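Local atomic coordinates of sialidase B (Streptococcus pneumoniae serotype 4, PDB entry 4XHX), a protein that hydrolyses terminal alpha-linked sialic acid residues from oligosaccharides, glycoproteins and glycolipids as an exo-sialidase of glycosyl hydrolase family 33. Residues D224-G229 / S286-S291; I495-A500 / R519-K524; Y551-S556 / S579-G584. The protein carries 1 engineered substitution. One frame throughout, in Å; residues are numbered along the deposited sequence.

The three contacts follow one another in series along the chain and lie on the beta-propeller that carries the sialidase active site. Contact 1 joins strand 219-226 of a four-stranded antiparallel sheet to strand 286-294 of the next, mixed sheet. Contacts 2 and 3 join loops between later strands. Contacts 2 and 3 touch, with centres about 14 Å apart; the centre of contact 1 lies about 24 Å from that of contact 2 and about 19 Å from that of contact 3. All three reach the same ligand: contact 1 meets its chlorobenzyl ring, while Arg519 of contact 2 and Arg581 of contact 3 bind its sulfonate. The pocket is thus built from segments far apart in sequence.

Contact 1 of 3, residues D224-G229 / S286-S291; sequences DARYGG and SFIDSS. With JKK (2-[(3-chlorobenzyl)amino]ethanesulfonic acid), chain B.
Asp224 and Ile288 have the closest CA atoms across two strands whose axes approach to 7.4 Å and whose directions differ by 144°, roughly antiparallel but with no backbone hydrogen bond between them. A side chain spans the gap instead. Asp224 accepts the backbone N-H of Asp289 on OD1, N to OD1 3.1 Å, through the lone pair on the side of its other oxygen; at 143° the bond is bent. OD2 of the same carboxylate belongs to Arg226, which grips it side-on with two nitrogens. NE of Arg226 lies 2.8 Å from Asp224 OD2, and NH2 of Arg226 is 2.7 Å from that OD2 in a salt bridge. The oxygen sits in the guanidinium plane, yet NH2 reaches it from above the carboxylate plane. With both oxygens engaged, the carboxylate has its rotation fixed.

Ile288 lies against this ion pair. Having CG1 opposite the backbone N (chi1 177°) sends that branch across the pair, with CG1 3.4 Å from Asp224 OD2 and CD1 3.4 Å from Arg226 NH2. Both branches of Ile288 also touch the ligand ring, CG2 3.7 Å from CAF and CD1 close to CAM. Asp289 comes to the same chlorobenzyl ring, its OD2 3.3 Å from CAG, so the two neighbours together line one wall of the pocket.

Arg226 also forms a salt bridge through NH1 with Asp232, the proton acceptor by similarity, making it a probable second-shell positioner of that residue. Between the strands, Ser290 OG is hydrogen-bonded to Ser222 OG. Around the pair, Ile208 of strand 205-213 and Ile237 of strand 237-244 pack on both Asp224 and Arg226, while Asp306 and Met308 of strand 301-308 lie against Ile288.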
loop_
_atom_site.group_PDB
_atom_site.type_symbol
_atom_site.label_atom_id
_atom_site.label_comp_id
_atom_site.label_asym_id
_atom_site.label_seq_id
_atom_site.Cartn_x
_atom_site.Cartn_y
_atom_site.Cartn_z
ATOM N N ASP A 224 5.516 2.797 2.270
ATOM C CA ASP A 224 6.426 1.658 2.152
ATOM C C ASP A 224 6.693 1.416 0.669
ATOM O O ASP A 224 5.768 1.064 -0.063
ATOM C CB ASP A 224 5.759 0.373 2.687
ATOM C CG ASP A 224 5.827 0.234 4.204
ATOM O OD1 ASP A 224 5.883 1.252 4.942
ATOM O OD2 ASP A 224 5.814 -0.923 4.664
ATOM N N ALA A 225 7.934 1.580 0.217
ATOM C CA ALA A 225 8.318 1.084 -1.102
ATOM C C ALA A 225 8.734 -0.383 -0.955
ATOM O O ALA A 225 9.810 -0.676 -0.452
ATOM C CB ALA A 225 9.452 1.916 -1.688
ATOM N N ARG A 226 7.868 -1.309 -1.363
ATOM C CA ARG A 226 8.106 -2.722 -1.070
ATOM C C ARG A 226 8.560 -3.512 -2.307
ATOM O O ARG A 226 7.859 -3.589 -3.311
ATOM C CB ARG A 226 6.861 -3.361 -0.431
ATOM C CG ARG A 226 6.350 -2.635 0.812
ATOM C CD ARG A 226 5.314 -3.468 1.552
ATOM N NE ARG A 226 5.046 -2.937 2.887
ATOM C CZ ARG A 226 4.300 -3.548 3.809
ATOM N NH1 ARG A 226 3.737 -4.735 3.558
ATOM N NH2 ARG A 226 4.127 -2.979 4.993
ATOM N N TYR A 227 9.738 -4.105 -2.210
ATOM C CA TYR A 227 10.373 -4.734 -3.357
ATOM C C TYR A 227 10.019 -6.217 -3.489
ATOM O O TYR A 227 9.776 -6.703 -4.597
ATOM C CB TYR A 227 11.892 -4.511 -3.309
ATOM C CG TYR A 227 12.242 -3.038 -3.365
ATOM C CD1 TYR A 227 12.131 -2.238 -2.228
ATOM C CD2 TYR A 227 12.626 -2.437 -4.559
ATOM C CE1 TYR A 227 12.401 -0.894 -2.276
ATOM C CE2 TYR A 227 12.926 -1.079 -4.618
ATOM C CZ TYR A 227 12.803 -0.315 -3.471
ATOM O OH TYR A 227 13.081 1.027 -3.495
ATOM N N GLY A 228 9.980 -6.927 -2.363
ATOM C CA GLY A 228 9.705 -8.358 -2.388
ATOM C C GLY A 228 8.221 -8.667 -2.319
ATOM O O GLY A 228 7.764 -9.304 -1.377
ATOM N N GLY A 229 7.466 -8.229 -3.324
ATOM C CA GLY A 229 6.021 -8.382 -3.281
ATOM C C GLY A 229 5.437 -7.465 -2.219
ATOM O O GLY A 229 6.121 -6.552 -1.750
ATOM N N SER A 286 15.145 -3.949 6.436
ATOM C CA SER A 286 14.042 -3.166 5.868
ATOM C C SER A 286 13.484 -2.150 6.838
ATOM O O SER A 286 13.716 -2.231 8.042
ATOM C CB SER A 286 12.885 -4.070 5.412
ATOM O OG SER A 286 12.410 -4.822 6.508
ATOM N N PHE A 287 12.724 -1.205 6.294
ATOM C CA PHE A 287 11.897 -0.299 7.093
ATOM C C PHE A 287 10.436 -0.654 6.831
ATOM O O PHE A 287 10.120 -1.308 5.841
ATOM C CB PHE A 287 12.150 1.158 6.703
ATOM C CG PHE A 287 13.581 1.568 6.818
ATOM C CD1 PHE A 287 14.457 1.370 5.758
ATOM C CD2 PHE A 287 14.057 2.138 7.990
ATOM C CE1 PHE A 287 15.773 1.742 5.858
ATOM C CE2 PHE A 287 15.378 2.516 8.101
ATOM C CZ PHE A 287 16.239 2.317 7.031
ATOM N N ILE A 288 9.543 -0.238 7.716
ATOM C CA ILE A 288 8.130 -0.532 7.530
ATOM C C ILE A 288 7.326 0.374 8.438
ATOM O O ILE A 288 7.765 0.691 9.539
ATOM C CB ILE A 288 7.833 -2.042 7.803
ATOM C CG1 ILE A 288 6.344 -2.361 7.684
ATOM C CG2 ILE A 288 8.376 -2.468 9.154
ATOM C CD1 ILE A 288 6.040 -3.880 7.713
ATOM N N ASP A 289 6.171 0.821 7.950
ATOM C CA ASP A 289 5.261 1.679 8.711
ATOM C C ASP A 289 5.866 3.042 9.060
ATOM O O ASP A 289 6.567 3.195 10.056
ATOM C CB ASP A 289 4.750 0.985 9.980
ATOM C CG ASP A 289 3.825 -0.191 9.683
ATOM O OD1 ASP A 289 3.474 -0.423 8.502
ATOM O OD2 ASP A 289 3.445 -0.886 10.642
ATOM N N SER A 290 5.562 4.043 8.246
ATOM C CA SER A 290 6.081 5.382 8.486
ATOM C C SER A 290 4.976 6.315 8.967
ATOM O O SER A 290 3.797 6.090 8.698
ATOM C CB SER A 290 6.739 5.942 7.217
ATOM O OG SER A 290 5.798 6.012 6.170
ATOM N N SER A 291 5.379 7.375 9.658
ATOM C CA SER A 291 4.462 8.389 10.163
ATOM C C SER A 291 5.132 9.769 10.084
ATOM O O SER A 291 6.349 9.884 10.262
ATOM C CB SER A 291 4.091 8.067 11.602
ATOM O OG SER A 291 3.031 8.884 12.037
HETATM C CAE JKK B . 5.787 -3.724 11.780
HETATM C CAF JKK B . 6.551 -4.832 11.282
HETATM C CAG JKK B . 4.378 -3.798 11.763
HETATM C CAH JKK B . 4.515 -6.057 10.768
HETATM C CAI JKK B . 0.322 -5.191 9.758
HETATM C CAJ JKK B . -0.213 -5.138 8.345
HETATM C CAK JKK B . 2.227 -5.051 11.225
HETATM C CAM JKK B . 5.920 -5.980 10.783
HETATM C CAN JKK B . 3.743 -4.957 11.274
HETATM N NAL JKK B . 1.726 -4.915 9.873
HETATM O OAA JKK B . -2.770 -5.851 8.970
HETATM O OAB JKK B . -1.285 -7.545 8.018
HETATM O OAC JKK B . -2.160 -5.825 6.603
HETATM S SAO JKK B . -1.680 -6.134 7.950
HETATM CL CL JKK B . 6.860 -7.320 10.181
#

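Contact 2 of 3, residues I495-A500 / R519-K524; sequences IPFKNA and RTTTGK. With JKK (2-[(3-chlorobenzyl)amino]ethanesulfonic acid), chain B.
Phe497 and the run Thr520 to Thr522 make most of this contact, and they do so by van der Waals packing, with no hydrogen bond between the two loops. CZ and the CD1-CE1 side of the ring do most of the touching. CZ of Phe497 lies 3.4 Å from CB of Thr520, which approaches obliquely. Thr522 comes in at the ring edge, near its plane, placing its methyl CG2 3.4 Å from Phe497 CE1; the two side chains cross at about a right angle. On Thr521 the hydroxyl is the nearer group, OG1 3.6 Å from Phe497 CD1, and its methyl turns to Ala500 instead, CG2 to CB 4.1 Å. Tyr542 of strand 541-542 packs on Phe497, Thr520 and Thr522, extending this small cluster.

Hydrogen bonds brace the threonine loop from within. Thr520 places OG1 between its backbone N and carbonyl carbon (chi1 71°), where it accepts the N-H of Thr522, N to OG1 3.1 Å and nearly straight at 168°: an ST turn. That same OG1 donates to Lys524 O at 2.8 Å and accepts from the Thr522 hydroxyl, so three bonds hold one oxygen. A second ST turn follows, with the backbone N of Lys524 bonded to Thr522 OG1.

Charge enters through Arg519. Its extended chain carries the guanidinium to the ligand, and NH1 and NH2 each lie 3.0 Å from sulfonate oxygen OAA, which sits at the guanidinium edge. Glu503 forms a salt bridge with NH1, and Tyr551 O accepts from NE, fixing the plane of the group. Arg519, a substrate-binding residue by similarity, belongs with Arg207 and Arg581 to the arginine triad of sialidases, which binds the substrate carboxylate; here the sulfonate occupies that site.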
loop_
_atom_site.group_PDB
_atom_site.type_symbol
_atom_site.label_atom_id
_atom_site.label_comp_id
_atom_site.label_asym_id
_atom_site.label_seq_id
_atom_site.Cartn_x
_atom_site.Cartn_y
_atom_site.Cartn_z
ATOM N N ILE A 495 -4.918 -0.821 27.012
ATOM C CA ILE A 495 -6.102 -1.113 26.242
ATOM C C ILE A 495 -6.529 -2.552 26.558
ATOM O O ILE A 495 -5.698 -3.358 26.973
ATOM C CB ILE A 495 -5.834 -0.896 24.731
ATOM C CG1 ILE A 495 -4.652 -1.734 24.264
ATOM C CG2 ILE A 495 -5.537 0.576 24.442
ATOM C CD1 ILE A 495 -4.423 -1.641 22.765
ATOM N N PRO A 496 -7.827 -2.873 26.392
ATOM C CA PRO A 496 -8.338 -4.204 26.764
ATOM C C PRO A 496 -7.971 -5.302 25.768
ATOM O O PRO A 496 -8.820 -6.124 25.442
ATOM C CB PRO A 496 -9.868 -4.018 26.756
ATOM C CG PRO A 496 -10.108 -2.534 26.688
ATOM C CD PRO A 496 -8.912 -1.968 25.980
ATOM N N PHE A 497 -6.734 -5.310 25.287
ATOM C CA PHE A 497 -6.324 -6.273 24.272
ATOM C C PHE A 497 -4.915 -6.765 24.538
ATOM O O PHE A 497 -4.024 -5.974 24.828
ATOM C CB PHE A 497 -6.350 -5.639 22.873
ATOM C CG PHE A 497 -7.649 -4.978 22.534
ATOM C CD1 PHE A 497 -8.728 -5.728 22.102
ATOM C CD2 PHE A 497 -7.793 -3.608 22.660
ATOM C CE1 PHE A 497 -9.922 -5.124 21.810
ATOM C CE2 PHE A 497 -8.988 -3.000 22.371
ATOM C CZ PHE A 497 -10.058 -3.763 21.947
ATOM N N LYS A 498 -4.718 -8.073 24.436
ATOM C CA LYS A 498 -3.377 -8.621 24.327
ATOM C C LYS A 498 -3.086 -8.848 22.838
ATOM O O LYS A 498 -3.948 -9.316 22.082
ATOM C CB LYS A 498 -3.253 -9.924 25.123
ATOM C CG LYS A 498 -1.847 -10.532 25.142
ATOM C CD LYS A 498 -1.813 -11.885 25.870
ATOM C CE LYS A 498 -0.409 -12.503 25.852
ATOM N NZ LYS A 498 -0.300 -13.755 26.667
ATOM N N ASN A 499 -1.879 -8.478 22.422
ATOM C CA ASN A 499 -1.401 -8.718 21.060
ATOM C C ASN A 499 -2.296 -8.207 19.925
ATOM O O ASN A 499 -2.358 -8.809 18.848
ATOM C CB ASN A 499 -1.072 -10.202 20.859
ATOM C CG ASN A 499 0.213 -10.609 21.555
ATOM O OD1 ASN A 499 0.201 -11.397 22.502
ATOM N ND2 ASN A 499 1.332 -10.069 21.086
ATOM N N ALA A 500 -2.985 -7.097 20.162
ATOM C CA ALA A 500 -3.690 -6.436 19.081
ATOM C C ALA A 500 -2.688 -5.669 18.217
ATOM O O ALA A 500 -1.608 -5.288 18.670
ATOM C CB ALA A 500 -4.763 -5.502 19.620
ATOM N N ARG A 519 -7.495 0.640 15.747
ATOM C CA ARG A 519 -7.792 -0.720 15.318
ATOM C C ARG A 519 -7.789 -1.664 16.504
ATOM O O ARG A 519 -6.945 -1.546 17.392
ATOM C CB ARG A 519 -6.706 -1.156 14.328
ATOM C CG ARG A 519 -6.840 -2.569 13.776
ATOM C CD ARG A 519 -5.692 -2.835 12.820
ATOM N NE ARG A 519 -5.549 -4.243 12.477
ATOM C CZ ARG A 519 -4.756 -4.675 11.497
ATOM N NH1 ARG A 519 -4.042 -3.803 10.787
ATOM N NH2 ARG A 519 -4.678 -5.969 11.233
ATOM N N THR A 520 -8.732 -2.598 16.525
ATOM C CA THR A 520 -8.804 -3.578 17.608
ATOM C C THR A 520 -8.995 -4.988 17.053
ATOM O O THR A 520 -8.831 -5.227 15.857
ATOM C CB THR A 520 -9.998 -3.298 18.538
ATOM O OG1 THR A 520 -11.219 -3.602 17.851
ATOM C CG2 THR A 520 -10.011 -1.830 19.008
ATOM N N THR A 521 -9.387 -5.914 17.917
ATOM C CA THR A 521 -9.729 -7.252 17.447
ATOM C C THR A 521 -11.206 -7.589 17.676
ATOM O O THR A 521 -11.587 -8.752 17.672
ATOM C CB THR A 521 -8.848 -8.298 18.111
ATOM O OG1 THR A 521 -8.996 -8.197 19.527
ATOM C CG2 THR A 521 -7.378 -8.059 17.746
ATOM N N THR A 522 -12.033 -6.565 17.866
ATOM C CA THR A 522 -13.429 -6.775 18.242
ATOM C C THR A 522 -14.415 -6.581 17.095
ATOM O O THR A 522 -15.620 -6.801 17.270
ATOM C CB THR A 522 -13.863 -5.807 19.363
ATOM O OG1 THR A 522 -13.794 -4.462 18.876
ATOM C CG2 THR A 522 -12.972 -5.952 20.587
ATOM N N GLY A 523 -13.915 -6.149 15.938
ATOM C CA GLY A 523 -14.781 -5.776 14.829
ATOM C C GLY A 523 -15.325 -4.348 14.898
ATOM O O GLY A 523 -16.075 -3.913 14.017
ATOM N N LYS A 524 -14.963 -3.618 15.947
ATOM C CA LYS A 524 -15.333 -2.210 16.071
ATOM C C LYS A 524 -14.083 -1.361 16.273
ATOM O O LYS A 524 -13.115 -1.806 16.898
ATOM C CB LYS A 524 -16.313 -2.014 17.240
ATOM C CG LYS A 524 -17.568 -2.900 17.124
ATOM C CD LYS A 524 -18.620 -2.597 18.188
ATOM C CE LYS A 524 -18.328 -3.323 19.493
ATOM N NZ LYS A 524 -19.555 -3.448 20.334
HETATM C CAE JKK B . 5.787 -3.724 11.780
HETATM C CAF JKK B . 6.551 -4.832 11.282
HETATM C CAG JKK B . 4.378 -3.798 11.763
HETATM C CAH JKK B . 4.515 -6.057 10.768
HETATM C CAI JKK B . 0.322 -5.191 9.758
HETATM C CAJ JKK B . -0.213 -5.138 8.345
HETATM C CAK JKK B . 2.227 -5.051 11.225
HETATM C CAM JKK B . 5.920 -5.980 10.783
HETATM C CAN JKK B . 3.743 -4.957 11.274
HETATM N NAL JKK B . 1.726 -4.915 9.873
HETATM O OAA JKK B . -2.770 -5.851 8.970
HETATM O OAB JKK B . -1.285 -7.545 8.018
HETATM O OAC JKK B . -2.160 -5.825 6.603
HETATM S SAO JKK B . -1.680 -6.134 7.950
HETATM CL CL JKK B . 6.860 -7.320 10.181
#

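Contact 3 of 3, residues Y551-S556 / S579-G584; sequences YGTQVS and SGRKGG. With JKK (2-[(3-chlorobenzyl)amino]ethanesulfonic acid), chain B.
Arg581, one of the arginine triad of the sialidase propeller, meets Gly552 and Thr553; its guanidinium grips the ligand sulfonate with two nearly straight bonds, NH1 to OAC at 2.7 Å and NH2 to OAA at 2.9 Å. The side chain runs extended from CG to NE, which carries the guanidinium past Tyr551 to the sulfonate. NH2 also donates to the carbonyl of Gly552, 2.9 Å from NH2 to O at 176°, with the oxygen in the guanidinium plane and the donor in the carbonyl plane. NE adds a weak bond to Thr553 OG1 at 3.0 Å, while CG2 of that threonine lies over one guanidinium face. Tyr551 presents a ring edge: CE1 is 3.7 Å from Arg581 NE, and the ring and guanidinium planes stand 68° apart. Ser635 OG is a further direct partner of Arg581 NH1, and Asp634 accepts the backbone N-H of Arg581.

Farther out, the loop of Gly552 is held by Thr549 and Gln548, which bond to the backbone N atoms of Gly552 and Thr553. Trp636 stacks on the Tyr551 ring. At the phenol end a water links the loops, 2.7 Å from Tyr551 OH and donating to Ser579 O at 2.6 Å.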
loop_
_atom_site.group_PDB
_atom_site.type_symbol
_atom_site.label_atom_id
_atom_site.label_comp_id
_atom_site.label_asym_id
_atom_site.label_seq_id
_atom_site.Cartn_x
_atom_site.Cartn_y
_atom_site.Cartn_z
ATOM N N TYR A 551 -9.849 -9.092 12.429
ATOM C CA TYR A 551 -8.429 -8.744 12.466
ATOM C C TYR A 551 -8.215 -7.235 12.374
ATOM O O TYR A 551 -7.207 -6.730 12.841
ATOM C CB TYR A 551 -7.625 -9.502 11.397
ATOM C CG TYR A 551 -8.213 -9.406 10.016
ATOM C CD1 TYR A 551 -7.957 -8.301 9.209
ATOM C CD2 TYR A 551 -9.034 -10.415 9.517
ATOM C CE1 TYR A 551 -8.504 -8.198 7.947
ATOM C CE2 TYR A 551 -9.588 -10.319 8.254
ATOM C CZ TYR A 551 -9.318 -9.208 7.474
ATOM O OH TYR A 551 -9.855 -9.114 6.208
ATOM N N GLY A 552 -9.167 -6.526 11.769
ATOM C CA GLY A 552 -9.162 -5.069 11.771
ATOM C C GLY A 552 -8.296 -4.446 10.691
ATOM O O GLY A 552 -7.542 -5.138 10.005
ATOM N N THR A 553 -8.418 -3.131 10.537
ATOM C CA THR A 553 -7.649 -2.390 9.554
ATOM C C THR A 553 -7.284 -1.015 10.123
ATOM O O THR A 553 -8.047 -0.427 10.890
ATOM C CB THR A 553 -8.443 -2.173 8.235
ATOM O OG1 THR A 553 -8.998 -3.413 7.783
ATOM C CG2 THR A 553 -7.529 -1.586 7.130
ATOM N N GLN A 554 -6.109 -0.519 9.748
ATOM C CA GLN A 554 -5.729 0.852 10.071
ATOM C C GLN A 554 -6.863 1.824 9.746
ATOM O O GLN A 554 -7.525 1.699 8.721
ATOM C CB GLN A 554 -4.471 1.256 9.298
ATOM C CG GLN A 554 -3.920 2.617 9.721
ATOM C CD GLN A 554 -3.489 3.446 8.542
ATOM O OE1 GLN A 554 -3.931 3.215 7.423
ATOM N NE2 GLN A 554 -2.601 4.399 8.780
ATOM N N VAL A 555 -7.102 2.763 10.653
ATOM C CA VAL A 555 -8.052 3.845 10.429
ATOM C C VAL A 555 -7.297 5.188 10.441
ATOM O O VAL A 555 -6.486 5.443 11.332
ATOM C CB VAL A 555 -9.182 3.843 11.504
ATOM C CG1 VAL A 555 -8.609 3.907 12.909
ATOM C CG2 VAL A 555 -10.124 4.987 11.292
ATOM N N SER A 556 -7.523 6.021 9.433
ATOM C CA SER A 556 -6.967 7.369 9.461
ATOM C C SER A 556 -8.041 8.361 9.878
ATOM O O SER A 556 -9.232 8.082 9.768
ATOM C CB SER A 556 -6.292 7.748 8.131
ATOM O OG SER A 556 -7.081 7.406 7.009
ATOM N N SER A 579 -16.495 -8.455 6.773
ATOM C CA SER A 579 -16.080 -9.600 5.963
ATOM C C SER A 579 -14.648 -9.496 5.442
ATOM O O SER A 579 -13.875 -10.449 5.529
ATOM C CB SER A 579 -17.043 -9.795 4.788
ATOM O OG SER A 579 -16.570 -10.806 3.917
ATOM N N GLY A 580 -14.294 -8.341 4.887
ATOM C CA GLY A 580 -12.955 -8.170 4.358
ATOM C C GLY A 580 -12.576 -6.701 4.299
ATOM O O GLY A 580 -13.278 -5.851 4.855
ATOM N N ARG A 581 -11.467 -6.400 3.631
ATOM C CA ARG A 581 -11.034 -5.009 3.494
ATOM C C ARG A 581 -11.629 -4.446 2.213
ATOM O O ARG A 581 -11.023 -4.498 1.132
ATOM C CB ARG A 581 -9.505 -4.905 3.531
ATOM C CG ARG A 581 -8.926 -5.383 4.860
ATOM C CD ARG A 581 -7.438 -5.087 5.000
ATOM N NE ARG A 581 -7.001 -5.176 6.402
ATOM C CZ ARG A 581 -5.739 -5.327 6.784
ATOM N NH1 ARG A 581 -4.770 -5.422 5.876
ATOM N NH2 ARG A 581 -5.446 -5.411 8.077
ATOM N N LYS A 582 -12.844 -3.932 2.344
ATOM C CA LYS A 582 -13.616 -3.464 1.203
ATOM C C LYS A 582 -14.670 -2.535 1.762
ATOM O O LYS A 582 -14.811 -2.413 2.984
ATOM C CB LYS A 582 -14.278 -4.651 0.468
ATOM C CG LYS A 582 -15.145 -5.546 1.376
ATOM C CD LYS A 582 -15.521 -6.879 0.697
ATOM C CE LYS A 582 -16.352 -7.755 1.627
ATOM N NZ LYS A 582 -16.672 -9.114 1.067
ATOM N N GLY A 583 -15.416 -1.883 0.884
ATOM C CA GLY A 583 -16.456 -0.980 1.342
ATOM C C GLY A 583 -15.854 0.250 1.989
ATOM O O GLY A 583 -16.255 0.646 3.087
ATOM N N GLY A 584 -14.879 0.850 1.307
ATOM C CA GLY A 584 -14.215 2.031 1.816
ATOM C C GLY A 584 -15.164 3.173 2.106
ATOM O O GLY A 584 -16.049 3.475 1.305
HETATM C CAE JKK B . 5.787 -3.724 11.780
HETATM C CAF JKK B . 6.551 -4.832 11.282
HETATM C CAG JKK B . 4.378 -3.798 11.763
HETATM C CAH JKK B . 4.515 -6.057 10.768
HETATM C CAI JKK B . 0.322 -5.191 9.758
HETATM C CAJ JKK B . -0.213 -5.138 8.345
HETATM C CAK JKK B . 2.227 -5.051 11.225
HETATM C CAM JKK B . 5.920 -5.980 10.783
HETATM C CAN JKK B . 3.743 -4.957 11.274
HETATM N NAL JKK B . 1.726 -4.915 9.873
HETATM O OAA JKK B . -2.770 -5.851 8.970
HETATM O OAB JKK B . -1.285 -7.545 8.018
HETATM O OAC JKK B . -2.160 -5.825 6.603
HETATM S SAO JKK B . -1.680 -6.134 7.950
HETATM CL CL JKK B . 6.860 -7.320 10.181
HETATM O O HOH W 1 -11.391 -11.122 5.340
#